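Long-range contacts in rhamnosidase B (Bacillus sp., PDB 2OKX), which hydrolyses terminal alpha-L-rhamnose from alpha-L-rhamnosides as a family 78 glycoside hydrolase, probably with inversion at the anomeric carbon: residues P217-A222 / S314-D319; T393-F398 / T485-C490; Y245-L250 / L300-I305; L223-Q228 / K385-S390; L250-S255 / S320-T325. All blocks are in the same frame, centred on the assembly; numbering follows the deposited sequence.

Contact 1: P217-A222 / S314-D319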
# COMPACT_ATOMS: atom_id res chain seq x y z
N PRO A 217 4.00 26.05 -11.33
CA PRO A 217 4.10 26.42 -12.75
C PRO A 217 2.79 27.06 -13.21
O PRO A 217 1.72 26.75 -12.67
CB PRO A 217 4.34 25.08 -13.44
CG PRO A 217 4.97 24.23 -12.35
CD PRO A 217 4.16 24.60 -11.15
N LYS A 218 2.87 27.95 -14.20
CA LYS A 218 1.67 28.61 -14.72
C LYS A 218 0.63 27.56 -15.09
O LYS A 218 -0.56 27.74 -14.84
CB LYS A 218 2.02 29.42 -15.98
CG LYS A 218 3.17 30.42 -15.85
CD LYS A 218 2.83 31.58 -14.93
CE LYS A 218 3.85 32.71 -15.06
NZ LYS A 218 5.25 32.27 -14.78
N TYR A 219 1.09 26.46 -15.68
CA TYR A 219 0.22 25.37 -16.10
C TYR A 219 0.73 24.04 -15.53
O TYR A 219 1.89 23.71 -15.68
CB TYR A 219 0.21 25.30 -17.64
CG TYR A 219 -0.56 24.13 -18.21
CD1 TYR A 219 -1.96 24.10 -18.18
CD2 TYR A 219 0.10 23.04 -18.77
CE1 TYR A 219 -2.67 23.01 -18.66
CE2 TYR A 219 -0.60 21.94 -19.26
CZ TYR A 219 -1.98 21.93 -19.20
OH TYR A 219 -2.68 20.84 -19.65
N ALA A 220 -0.15 23.31 -14.85
CA ALA A 220 0.20 22.00 -14.28
C ALA A 220 -1.05 21.14 -14.34
O ALA A 220 -2.09 21.49 -13.78
CB ALA A 220 0.67 22.16 -12.83
N ALA A 221 -0.95 20.00 -15.02
CA ALA A 221 -2.11 19.13 -15.16
C ALA A 221 -1.80 17.67 -14.89
O ALA A 221 -0.69 17.19 -15.14
CB ALA A 221 -2.70 19.29 -16.56
N ALA A 222 -2.80 16.97 -14.37
CA ALA A 222 -2.69 15.55 -14.08
C ALA A 222 -3.61 14.85 -15.08
O ALA A 222 -4.81 15.16 -15.16
CB ALA A 222 -3.14 15.27 -12.64
N SER A 314 -0.43 10.89 -14.87
CA SER A 314 0.74 11.26 -15.66
C SER A 314 0.72 12.78 -15.53
O SER A 314 -0.36 13.37 -15.48
CB SER A 314 0.57 10.83 -17.13
OG SER A 314 0.53 9.41 -17.23
N HIS A 315 1.88 13.41 -15.47
CA HIS A 315 1.95 14.85 -15.28
C HIS A 315 2.56 15.66 -16.41
O HIS A 315 3.53 15.23 -17.03
CB HIS A 315 2.69 15.14 -13.97
CG HIS A 315 1.95 14.67 -12.76
ND1 HIS A 315 1.06 15.47 -12.08
CD2 HIS A 315 1.90 13.45 -12.17
CE1 HIS A 315 0.48 14.76 -11.12
NE2 HIS A 315 0.97 13.54 -11.15
N PHE A 316 1.99 16.83 -16.65
CA PHE A 316 2.43 17.74 -17.71
C PHE A 316 2.36 19.17 -17.18
O PHE A 316 1.33 19.58 -16.64
CB PHE A 316 1.51 17.60 -18.92
CG PHE A 316 1.95 18.40 -20.12
CD1 PHE A 316 1.01 18.89 -21.02
CD2 PHE A 316 3.30 18.64 -20.36
CE1 PHE A 316 1.41 19.60 -22.15
CE2 PHE A 316 3.70 19.35 -21.49
CZ PHE A 316 2.75 19.83 -22.38
N ALA A 317 3.44 19.93 -17.33
CA ALA A 317 3.44 21.31 -16.85
C ALA A 317 4.16 22.22 -17.83
O ALA A 317 5.01 21.78 -18.60
CB ALA A 317 4.11 21.40 -15.48
N ILE A 318 3.81 23.50 -17.80
CA ILE A 318 4.43 24.49 -18.67
C ILE A 318 4.56 25.81 -17.93
O ILE A 318 3.66 26.20 -17.18
CB ILE A 318 3.57 24.74 -19.93
CG1 ILE A 318 3.32 23.43 -20.67
CG2 ILE A 318 4.28 25.73 -20.84
CD1 ILE A 318 2.39 23.57 -21.87
N ASP A 319 5.68 26.50 -18.13
CA ASP A 319 5.89 27.79 -17.49
C ASP A 319 6.70 28.69 -18.41
O ASP A 319 7.51 28.21 -19.21
CB ASP A 319 6.60 27.63 -16.15
CG ASP A 319 6.61 28.91 -15.34
OD1 ASP A 319 7.63 29.63 -15.37
OD2 ASP A 319 5.59 29.20 -14.68

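Contact 2: T393-F398 / T485-C490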
# COMPACT_ATOMS: atom_id res chain seq x y z
N THR A 393 -7.30 17.32 -15.19
CA THR A 393 -7.45 18.40 -14.23
C THR A 393 -6.21 19.29 -14.16
O THR A 393 -5.08 18.81 -14.24
CB THR A 393 -7.76 17.89 -12.79
OG1 THR A 393 -8.04 19.01 -11.95
CG2 THR A 393 -6.56 17.12 -12.21
N GLU A 394 -6.44 20.59 -14.01
CA GLU A 394 -5.36 21.56 -13.90
C GLU A 394 -5.13 21.94 -12.44
O GLU A 394 -4.35 22.83 -12.12
CB GLU A 394 -5.68 22.80 -14.75
CG GLU A 394 -5.37 22.59 -16.23
CD GLU A 394 -5.98 23.64 -17.15
OE1 GLU A 394 -6.06 24.82 -16.74
OE2 GLU A 394 -6.37 23.29 -18.28
N GLU A 395 -5.84 21.25 -11.54
CA GLU A 395 -5.69 21.47 -10.11
C GLU A 395 -4.78 20.31 -9.71
O GLU A 395 -5.25 19.27 -9.23
CB GLU A 395 -7.06 21.39 -9.44
CG GLU A 395 -8.04 22.41 -10.03
CD GLU A 395 -9.41 22.34 -9.40
OE1 GLU A 395 -10.16 21.38 -9.68
OE2 GLU A 395 -9.74 23.26 -8.61
N ASN A 396 -3.49 20.50 -9.92
CA ASN A 396 -2.48 19.48 -9.69
C ASN A 396 -1.47 19.78 -8.58
O ASN A 396 -0.42 20.39 -8.81
CB ASN A 396 -1.76 19.25 -11.03
CG ASN A 396 -0.68 18.20 -10.94
OD1 ASN A 396 -0.58 17.45 -9.97
ND2 ASN A 396 0.15 18.12 -11.99
N VAL A 397 -1.80 19.32 -7.38
CA VAL A 397 -0.94 19.55 -6.23
C VAL A 397 0.43 18.90 -6.36
O VAL A 397 1.44 19.51 -6.03
CB VAL A 397 -1.61 19.06 -4.93
CG1 VAL A 397 -0.67 19.27 -3.74
CG2 VAL A 397 -2.92 19.83 -4.71
N PHE A 398 0.47 17.66 -6.85
CA PHE A 398 1.74 16.96 -7.00
C PHE A 398 2.69 17.69 -7.94
O PHE A 398 3.83 18.01 -7.58
CB PHE A 398 1.50 15.53 -7.51
CG PHE A 398 2.75 14.69 -7.59
CD1 PHE A 398 3.32 14.15 -6.44
CD2 PHE A 398 3.36 14.44 -8.82
CE1 PHE A 398 4.49 13.38 -6.51
CE2 PHE A 398 4.52 13.67 -8.90
CZ PHE A 398 5.09 13.14 -7.75
N THR A 485 -1.88 13.58 -2.40
CA THR A 485 -2.36 14.93 -2.17
C THR A 485 -3.87 15.16 -2.15
O THR A 485 -4.67 14.26 -2.41
CB THR A 485 -1.86 15.83 -3.31
OG1 THR A 485 -2.51 15.43 -4.52
CG2 THR A 485 -0.36 15.69 -3.51
N PHE A 486 -4.22 16.40 -1.85
CA PHE A 486 -5.59 16.88 -1.89
C PHE A 486 -5.53 18.40 -1.95
O PHE A 486 -4.55 19.01 -1.52
CB PHE A 486 -6.45 16.38 -0.71
CG PHE A 486 -6.25 17.11 0.60
CD1 PHE A 486 -5.82 16.42 1.73
CD2 PHE A 486 -6.55 18.47 0.72
CE1 PHE A 486 -5.71 17.06 2.96
CE2 PHE A 486 -6.44 19.12 1.95
CZ PHE A 486 -6.02 18.42 3.07
N ARG A 487 -6.54 19.00 -2.56
CA ARG A 487 -6.62 20.45 -2.62
C ARG A 487 -7.96 20.81 -2.01
O ARG A 487 -8.98 20.19 -2.32
CB ARG A 487 -6.56 20.97 -4.06
CG ARG A 487 -7.03 22.43 -4.17
CD ARG A 487 -6.61 23.06 -5.48
NE ARG A 487 -5.17 23.25 -5.55
CZ ARG A 487 -4.53 23.75 -6.60
NH1 ARG A 487 -5.21 24.11 -7.68
NH2 ARG A 487 -3.21 23.89 -6.57
N TYR A 488 -7.94 21.80 -1.14
CA TYR A 488 -9.14 22.26 -0.47
C TYR A 488 -9.24 23.76 -0.74
O TYR A 488 -8.29 24.50 -0.49
CB TYR A 488 -9.03 22.02 1.04
CG TYR A 488 -10.20 22.52 1.85
CD1 TYR A 488 -11.29 21.69 2.13
CD2 TYR A 488 -10.22 23.82 2.35
CE1 TYR A 488 -12.36 22.15 2.89
CE2 TYR A 488 -11.29 24.29 3.10
CZ TYR A 488 -12.36 23.45 3.37
OH TYR A 488 -13.41 23.92 4.12
N ILE A 489 -10.37 24.19 -1.28
CA ILE A 489 -10.59 25.60 -1.57
C ILE A 489 -11.55 26.11 -0.51
O ILE A 489 -12.66 25.60 -0.35
CB ILE A 489 -11.19 25.78 -2.98
CG1 ILE A 489 -10.31 25.06 -4.01
CG2 ILE A 489 -11.27 27.26 -3.32
CD1 ILE A 489 -10.93 24.94 -5.38
N CYS A 490 -11.11 27.13 0.21
CA CYS A 490 -11.86 27.71 1.32
C CYS A 490 -13.14 28.49 1.06
O CYS A 490 -13.26 29.21 0.07
CB CYS A 490 -10.94 28.61 2.14
SG CYS A 490 -9.55 27.75 2.87
O HOH W 1 -8.02 25.22 -8.05
O HOH W 2 -1.96 15.80 -7.15

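Contact 3: Y245-L250 / L300-I305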
# COMPACT_ATOMS: atom_id res chain seq x y z
N TYR A 245 0.20 9.65 -28.85
CA TYR A 245 0.78 10.90 -28.36
C TYR A 245 -0.24 11.77 -27.65
O TYR A 245 -1.45 11.52 -27.70
CB TYR A 245 1.32 11.76 -29.52
CG TYR A 245 2.26 11.09 -30.48
CD1 TYR A 245 1.78 10.27 -31.50
CD2 TYR A 245 3.63 11.31 -30.39
CE1 TYR A 245 2.66 9.68 -32.41
CE2 TYR A 245 4.51 10.73 -31.30
CZ TYR A 245 4.02 9.92 -32.30
OH TYR A 245 4.90 9.34 -33.18
N VAL A 246 0.27 12.78 -26.97
CA VAL A 246 -0.57 13.78 -26.33
C VAL A 246 -0.24 14.98 -27.19
O VAL A 246 0.92 15.22 -27.50
CB VAL A 246 -0.14 14.08 -24.88
CG1 VAL A 246 -0.74 15.42 -24.43
CG2 VAL A 246 -0.61 12.97 -23.96
N ALA A 247 -1.26 15.74 -27.59
CA ALA A 247 -1.01 16.90 -28.44
C ALA A 247 -1.78 18.14 -28.02
O ALA A 247 -2.92 18.05 -27.57
CB ALA A 247 -1.33 16.56 -29.89
N THR A 248 -1.14 19.29 -28.17
CA THR A 248 -1.75 20.56 -27.83
C THR A 248 -1.08 21.66 -28.64
O THR A 248 0.08 21.55 -29.04
CB THR A 248 -1.58 20.89 -26.33
OG1 THR A 248 -2.42 22.01 -26.00
CG2 THR A 248 -0.13 21.24 -26.02
N ILE A 249 -1.83 22.73 -28.89
CA ILE A 249 -1.31 23.87 -29.63
C ILE A 249 -0.91 24.94 -28.63
O ILE A 249 -1.75 25.44 -27.87
CB ILE A 249 -2.36 24.46 -30.59
CG1 ILE A 249 -2.82 23.40 -31.58
CG2 ILE A 249 -1.78 25.65 -31.33
CD1 ILE A 249 -1.72 22.88 -32.48
N LEU A 250 0.37 25.28 -28.62
CA LEU A 250 0.90 26.30 -27.72
C LEU A 250 1.00 27.61 -28.48
O LEU A 250 1.73 27.71 -29.46
CB LEU A 250 2.29 25.89 -27.23
CG LEU A 250 3.10 26.93 -26.44
CD1 LEU A 250 2.36 27.30 -25.18
CD2 LEU A 250 4.47 26.37 -26.11
N LEU A 300 2.83 23.44 -32.45
CA LEU A 300 2.23 22.15 -32.16
C LEU A 300 3.21 21.35 -31.32
O LEU A 300 4.34 21.09 -31.75
CB LEU A 300 1.90 21.41 -33.46
CG LEU A 300 1.31 19.99 -33.34
CD1 LEU A 300 0.03 20.02 -32.53
CD2 LEU A 300 1.04 19.44 -34.74
N VAL A 301 2.79 20.97 -30.12
CA VAL A 301 3.63 20.19 -29.23
C VAL A 301 3.11 18.76 -29.22
O VAL A 301 1.92 18.53 -29.00
CB VAL A 301 3.61 20.75 -27.80
CG1 VAL A 301 4.51 19.91 -26.89
CG2 VAL A 301 4.08 22.19 -27.80
N LEU A 302 4.00 17.81 -29.48
CA LEU A 302 3.62 16.41 -29.52
C LEU A 302 4.49 15.62 -28.54
O LEU A 302 5.71 15.62 -28.64
CB LEU A 302 3.80 15.86 -30.94
CG LEU A 302 2.83 14.79 -31.43
CD1 LEU A 302 1.45 15.40 -31.60
CD2 LEU A 302 3.31 14.22 -32.75
N VAL A 303 3.85 14.96 -27.58
CA VAL A 303 4.57 14.17 -26.59
C VAL A 303 4.25 12.69 -26.81
O VAL A 303 3.10 12.28 -26.73
CB VAL A 303 4.15 14.55 -25.15
CG1 VAL A 303 4.93 13.71 -24.14
CG2 VAL A 303 4.39 16.04 -24.91
N ASP A 304 5.28 11.90 -27.10
CA ASP A 304 5.07 10.47 -27.31
C ASP A 304 4.83 9.84 -25.95
O ASP A 304 5.66 9.98 -25.05
CB ASP A 304 6.30 9.84 -27.97
CG ASP A 304 6.09 8.38 -28.32
OD1 ASP A 304 7.01 7.77 -28.90
OD2 ASP A 304 5.01 7.83 -28.02
N ILE A 305 3.70 9.16 -25.79
CA ILE A 305 3.36 8.51 -24.52
C ILE A 305 3.28 6.99 -24.65
O ILE A 305 2.81 6.31 -23.74
CB ILE A 305 2.01 9.02 -23.97
CG1 ILE A 305 0.90 8.80 -25.01
CG2 ILE A 305 2.12 10.50 -23.60
CD1 ILE A 305 -0.49 9.19 -24.53

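Contact 4: L223-Q228 / K385-S390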
# COMPACT_ATOMS: atom_id res chain seq x y z
N LEU A 223 -3.05 13.93 -15.84
CA LEU A 223 -3.80 13.20 -16.86
C LEU A 223 -3.85 11.71 -16.61
O LEU A 223 -2.84 11.10 -16.27
CB LEU A 223 -3.17 13.43 -18.24
CG LEU A 223 -2.21 14.59 -18.50
CD1 LEU A 223 -1.73 14.52 -19.95
CD2 LEU A 223 -2.88 15.92 -18.23
N ASP A 224 -5.02 11.11 -16.78
CA ASP A 224 -5.16 9.67 -16.62
C ASP A 224 -5.10 9.11 -18.04
O ASP A 224 -6.12 8.84 -18.67
CB ASP A 224 -6.48 9.32 -15.95
CG ASP A 224 -6.56 7.85 -15.57
OD1 ASP A 224 -7.37 7.52 -14.68
OD2 ASP A 224 -5.82 7.04 -16.16
N LEU A 225 -3.87 8.96 -18.54
CA LEU A 225 -3.64 8.46 -19.88
C LEU A 225 -4.09 7.01 -20.06
O LEU A 225 -4.49 6.62 -21.15
CB LEU A 225 -2.15 8.59 -20.23
CG LEU A 225 -1.63 10.03 -20.33
CD1 LEU A 225 -0.12 10.02 -20.58
CD2 LEU A 225 -2.36 10.76 -21.44
N ARG A 226 -4.03 6.23 -18.99
CA ARG A 226 -4.44 4.83 -19.05
C ARG A 226 -5.91 4.71 -19.45
O ARG A 226 -6.25 4.00 -20.40
CB ARG A 226 -4.22 4.16 -17.68
CG ARG A 226 -4.77 2.74 -17.56
CD ARG A 226 -4.70 2.28 -16.10
NE ARG A 226 -5.46 1.06 -15.84
CZ ARG A 226 -5.02 -0.18 -16.07
NH1 ARG A 226 -5.79 -1.22 -15.78
NH2 ARG A 226 -3.81 -0.37 -16.57
N ASN A 227 -6.79 5.41 -18.73
CA ASN A 227 -8.21 5.36 -19.03
C ASN A 227 -8.58 6.15 -20.29
O ASN A 227 -9.60 5.88 -20.92
CB ASN A 227 -9.03 5.86 -17.83
CG ASN A 227 -8.94 4.93 -16.62
OD1 ASN A 227 -8.45 3.80 -16.71
ND2 ASN A 227 -9.44 5.40 -15.48
N GLN A 228 -7.74 7.11 -20.67
CA GLN A 228 -7.99 7.91 -21.87
C GLN A 228 -7.64 7.14 -23.14
O GLN A 228 -8.40 7.18 -24.12
CB GLN A 228 -7.19 9.22 -21.81
CG GLN A 228 -7.03 9.93 -23.16
CD GLN A 228 -8.33 10.49 -23.72
OE1 GLN A 228 -8.38 10.96 -24.87
NE2 GLN A 228 -9.39 10.45 -22.92
N LYS A 385 -8.11 12.59 -31.06
CA LYS A 385 -9.29 12.49 -30.21
C LYS A 385 -9.30 13.50 -29.06
O LYS A 385 -8.25 13.91 -28.57
CB LYS A 385 -9.37 11.09 -29.59
CG LYS A 385 -8.94 9.95 -30.50
CD LYS A 385 -10.00 9.58 -31.52
CE LYS A 385 -9.59 8.33 -32.28
NZ LYS A 385 -9.34 7.19 -31.35
N PRO A 386 -10.50 13.91 -28.62
CA PRO A 386 -10.57 14.87 -27.52
C PRO A 386 -10.23 14.13 -26.22
O PRO A 386 -10.37 12.91 -26.15
CB PRO A 386 -12.02 15.34 -27.55
CG PRO A 386 -12.74 14.11 -28.01
CD PRO A 386 -11.85 13.60 -29.13
N PHE A 387 -9.77 14.87 -25.21
CA PHE A 387 -9.41 14.28 -23.93
C PHE A 387 -10.64 14.23 -23.03
O PHE A 387 -11.24 15.27 -22.77
CB PHE A 387 -8.32 15.11 -23.27
CG PHE A 387 -7.40 14.32 -22.39
CD1 PHE A 387 -6.10 14.04 -22.80
CD2 PHE A 387 -7.83 13.84 -21.16
CE1 PHE A 387 -5.24 13.28 -22.00
CE2 PHE A 387 -6.98 13.08 -20.35
CZ PHE A 387 -5.69 12.80 -20.77
N GLU A 388 -11.01 13.05 -22.55
CA GLU A 388 -12.18 12.94 -21.68
C GLU A 388 -11.98 13.83 -20.45
O GLU A 388 -11.04 13.64 -19.67
CB GLU A 388 -12.40 11.48 -21.24
CG GLU A 388 -13.71 11.29 -20.48
CD GLU A 388 -13.96 9.85 -20.05
OE1 GLU A 388 -15.01 9.60 -19.42
OE2 GLU A 388 -13.12 8.97 -20.34
N PRO A 389 -12.86 14.82 -20.26
CA PRO A 389 -12.83 15.77 -19.14
C PRO A 389 -12.59 15.20 -17.74
O PRO A 389 -11.79 15.73 -16.98
CB PRO A 389 -14.17 16.47 -19.25
CG PRO A 389 -14.40 16.50 -20.73
CD PRO A 389 -14.02 15.09 -21.13
N SER A 390 -13.29 14.11 -17.41
CA SER A 390 -13.15 13.51 -16.09
C SER A 390 -11.77 12.90 -15.82
O SER A 390 -11.44 12.58 -14.67
CB SER A 390 -14.24 12.45 -15.88
OG SER A 390 -14.10 11.38 -16.81
O HOH W 3 -12.23 6.97 -21.64

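Contact 5: L250-S255 / S320-T325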
# COMPACT_ATOMS: atom_id res chain seq x y z
N LEU A 250 0.37 25.28 -28.62
CA LEU A 250 0.90 26.30 -27.72
C LEU A 250 1.00 27.61 -28.48
O LEU A 250 1.73 27.71 -29.46
CB LEU A 250 2.29 25.89 -27.23
CG LEU A 250 3.10 26.93 -26.44
CD1 LEU A 250 2.36 27.30 -25.18
CD2 LEU A 250 4.47 26.37 -26.11
N THR A 251 0.26 28.62 -28.02
CA THR A 251 0.27 29.92 -28.68
C THR A 251 0.89 31.00 -27.80
O THR A 251 0.42 31.24 -26.68
CB THR A 251 -1.15 30.38 -29.05
OG1 THR A 251 -1.78 29.37 -29.84
CG2 THR A 251 -1.11 31.67 -29.84
N LEU A 252 1.94 31.63 -28.30
CA LEU A 252 2.63 32.69 -27.58
C LEU A 252 2.22 34.05 -28.13
O LEU A 252 2.29 34.28 -29.34
CB LEU A 252 4.14 32.55 -27.71
CG LEU A 252 4.85 31.54 -26.80
CD1 LEU A 252 6.35 31.63 -27.03
CD2 LEU A 252 4.53 31.85 -25.35
N GLU A 253 1.78 34.94 -27.25
CA GLU A 253 1.37 36.28 -27.67
C GLU A 253 2.60 37.02 -28.18
O GLU A 253 2.51 37.81 -29.12
CB GLU A 253 0.75 37.04 -26.50
CG GLU A 253 -0.46 36.36 -25.89
CD GLU A 253 -1.10 37.19 -24.79
OE1 GLU A 253 -2.09 36.71 -24.19
OE2 GLU A 253 -0.62 38.31 -24.53
N THR A 254 3.74 36.77 -27.55
CA THR A 254 4.99 37.40 -27.93
C THR A 254 6.13 36.39 -27.82
O THR A 254 6.01 35.39 -27.13
CB THR A 254 5.32 38.61 -27.03
OG1 THR A 254 5.37 38.20 -25.66
CG2 THR A 254 4.26 39.69 -27.19
N SER A 255 7.22 36.67 -28.52
CA SER A 255 8.38 35.79 -28.50
C SER A 255 8.90 35.60 -27.08
O SER A 255 8.90 36.53 -26.28
CB SER A 255 9.49 36.37 -29.38
OG SER A 255 10.64 35.55 -29.36
N SER A 320 6.49 29.99 -18.30
CA SER A 320 7.20 30.96 -19.13
C SER A 320 7.00 32.38 -18.61
O SER A 320 6.01 32.68 -17.94
CB SER A 320 6.69 30.89 -20.57
OG SER A 320 7.33 31.87 -21.37
N GLU A 321 7.96 33.25 -18.91
CA GLU A 321 7.87 34.64 -18.49
C GLU A 321 6.98 35.37 -19.50
O GLU A 321 6.62 36.54 -19.31
CB GLU A 321 9.26 35.28 -18.45
CG GLU A 321 10.18 34.70 -17.39
CD GLU A 321 11.54 35.38 -17.35
OE1 GLU A 321 12.37 35.02 -16.48
OE2 GLU A 321 11.79 36.29 -18.17
N ALA A 322 6.62 34.67 -20.57
CA ALA A 322 5.77 35.21 -21.61
C ALA A 322 4.38 34.59 -21.51
O ALA A 322 4.24 33.46 -21.04
CB ALA A 322 6.37 34.93 -22.98
N ALA A 323 3.36 35.32 -21.96
CA ALA A 323 1.99 34.82 -21.90
C ALA A 323 1.74 33.77 -22.98
O ALA A 323 2.30 33.85 -24.07
CB ALA A 323 1.01 35.98 -22.07
N PHE A 324 0.90 32.78 -22.67
CA PHE A 324 0.59 31.73 -23.64
C PHE A 324 -0.76 31.08 -23.39
O PHE A 324 -1.31 31.13 -22.29
CB PHE A 324 1.68 30.65 -23.64
CG PHE A 324 1.77 29.88 -22.35
CD1 PHE A 324 2.48 30.38 -21.27
CD2 PHE A 324 1.14 28.64 -22.22
CE1 PHE A 324 2.56 29.67 -20.07
CE2 PHE A 324 1.21 27.93 -21.03
CZ PHE A 324 1.92 28.44 -19.95
N THR A 325 -1.31 30.46 -24.43
CA THR A 325 -2.58 29.77 -24.33
C THR A 325 -2.40 28.36 -24.87
O THR A 325 -1.40 28.05 -25.53
CB THR A 325 -3.69 30.47 -25.15
OG1 THR A 325 -3.41 30.36 -26.55
CG2 THR A 325 -3.76 31.95 -24.78
O HOH W 4 -3.29 27.63 -28.47
O HOH W 5 3.61 37.83 -23.21

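Contact 1: P217-A222 / S314-D319
Ser314 meets Ala222 through the backbone: Ala222 CA makes a CA-H...O contact of 3.5 Å to Ser314 O. His315 shares a face of the sheet with Ala222, and His315 CE1 lies 4.0 Å from Ala222 CB. Its ring nitrogens bond to Asn396 and Asp483. Phe316 bonds to Ala221 through both N and O. On the other face, the edge of the Tyr219 ring points at the face of Phe316. This is an offset T-shaped pair, with planes 84° apart and Tyr219 CE2 3.9 Å from Phe316 CD1. The Tyr219 hydroxyl bonds to Tyr392. The two strands are antiparallel neighbours inside a five-stranded sheet of domain D2, probably part of a galactose-binding-like beta-sandwich. Ala317 CB sits on the face of Ala220 and also packs against Pro217. Ile318 pairs with Tyr219 through two backbone bonds, and Ile318 CG1 lies 3.8 Å from Tyr219 CD2. Asp319 OD2 takes two donors. Lys218 N bonds to Asp319 OD2 at 3.0 Å, on the lone pair anti to the other oxygen. Lys218 NZ makes a salt bridge to Asp319 OD2 at 3.1 Å from the syn side, 34° out of the carboxylate plane. Bends at chi2 (-68°) and chi4 curl the lysine back to it. With an alanine at Asp319, Lys218 NZ would probably lose its charged mate and Lys218 N its acceptor. Lys218 NZ also has a weak bond to Ser320 O.

Contact 2: T393-F398 / T485-C490
Val397 and Thr485 form the tight part of this contact, their side chains passing alongside each other, head to tail. Val397 CG1 lies 3.6 Å from Thr485 CG2. CG1 is anti to the backbone N (chi1 178°), which leaves CG2 beside that N and facing the next part of the strand. There Val397 CG2 lies 3.7 Å from Phe486 O and 3.9 Å from Arg487 CB. A glycine in place of Val397 would probably open a gap between the start of the helix and the strand, leaving Thr485 CG2 and Arg487 CB with less to pack on. The contact sets the start of helix 397-402 against strand 485-489 of the concanavalin-like domain. Asn396 is the N-cap residue of the helix, and its OD1 accepts from Gly399 N. No direct hydrogen bond joins the two segments, and water does that work. A water bridges Phe398 N at 3.1 Å and Thr485 OG1 at 2.7 Å. The partly exposed end at Glu395 is looser. Glu395 OE2 stands 4.7 Å from Arg487 NH1, too far for direct contact of the charges, and the carboxylate and guanidinium planes are 77° apart. A second water links them, donating to Glu395 OE2 at 2.7 Å and accepting from Arg487 NH1 at 3.0 Å. Arg487 NE has its salt bridge with Asp464 on strand 462-472. Ile489 CD1 lies by Glu395 OE2.

Contact 3: Y245-L250 / L300-I305
Tyr245 holds CG beside its backbone N (chi1 -52°), and this lays its ring against Leu302. Leu302 CD2 sits over one face of the Tyr245 ring, 4.0 Å from its centroid and offset toward the rim, a CH-pi contact. The other methyl of Leu302, CD1, presses on Ala247 CB at 3.5 Å. Ile249 bends at both chi1 (-59°) and chi2 (-62°), which carries CD1 to 3.4 Å from Leu300 CD1. Both methyl pairs are unusually close, and both join non-hydrogen-bonded partners on the face of Tyr245. The segments are neighbouring antiparallel strands of one sheet in domain D2. Val246 and Val303 exchange two backbone bonds, with Val303 N to Val246 O 2.9 Å. Thr248 and Val301 do the same, more loosely from Thr248 N to Val301 O at 3.3 Å. On the face of Val246 and Val301, Val246 CG2 meets Ile305 CG2 at 3.7 Å and Leu250 CB meets Val301 CG2. Leu225 of helix 225-229 covers Val246 and Ile305. The polar ends find partners outside the two strands: Tyr245 OH at Tyr364 O, Thr248 OG1 at Pro336 O, Asp304 OD1 at Ser269 and Tyr364. Between the strands, then, polar pairing is left to the backbone, and the side chains join them through close apolar contact on both faces.

Contact 4: L223-Q228 / K385-S390
Gln228 CA comes 6.5 Å from Glu388 CA, too far for the backbones to pair as strands, so side chains make the join. Phe387 is the centre. Gln228 CG lies over the middle of its ring, 3.9 Å above the plane, in a CH-pi contact. The bend at chi2 (67°) folds the Gln228 amide down onto the ring, and the two planes are stacked only 8° apart. Leu225 CD2 comes to the ring edge, 3.9 Å from Phe387 CE1. Leu223 CB lies 3.6 Å from Phe387 CZ. Phe387 thus packs against the start of helix 225-229 in domain D2. Asp224 is the N-cap of this helix: Asp224 OD2 accepts from Asn227 N at 3.2 Å, met 58° out of the carboxylate plane. Its OD1 makes a salt bridge to Arg20. On the side of the exposed Glu388, a water donates to Asn227 O at 2.9 Å and also to Glu388 OE2. The extended Glu388 chain reaches out to that water.

Contact 5: L250-S255 / S320-T325
Thr251 and Thr325 supply the main hydrogen bonds. Thr251 N gives to Thr325 O at 3.0 Å in a nearly straight bond (175°), and Thr325 N gives to Thr251 O at 2.9 Å. Two residues on, Glu253 N makes a weak bond of 3.4 Å to Ala323 O. Water adds two bridges. One links Thr251 OG1 to Thr325 OG1, weakly at the second. The other bonds to Thr254 OG1 and accepts from Ala323 N at 2.8 Å. The two threonine side chains run alongside each other in the same direction, with Thr251 CB 3.4 Å from Thr325 OG1. Apolar contacts gather on the other face. Phe324 has CG between its backbone N and carbonyl carbon (chi1 65°), which sets Phe324 CD2 against Leu250 CD1 at 3.5 Å. Leu252 CD2 touches Phe324 CB at 3.5 Å. At the exposed end, the Glu253 carboxylate rests on Ala323 CB. Within 320-325, Ser320 OG accepts from Ala322 N at 3.0 Å. This is an ST turn, and the chain passes through it from strand 314-320 of one sheet to strand 324-327 of another. The arrangement is a short antiparallel pair that begins right after a connection between two sheets, near the surface of domain D2.

From the N terminus, segments of contacts 1, 4, 3 and 5 begin in turn between Pro217 and Ser255. Contact 3 closes first, within the loops of contacts 1 and 4. Contact 1 closes next, at 314-319, followed by contact 5 at 320-325. Contact 5 crosses contacts 1 and 3, and shares Leu250 with contact 3. Contact 4 closes at 385-390, so contacts 3 and 5 lie within its loop while contact 1 crosses it. Contact 2 comes last, in series. Contact 1 builds one D2 sheet, and contacts 3 and 5 build another. Leu225 of contact 4 packs on contact 3, and Phe324 joins contacts 5 and 1. Contact 2 ties this region to the concanavalin-like domain.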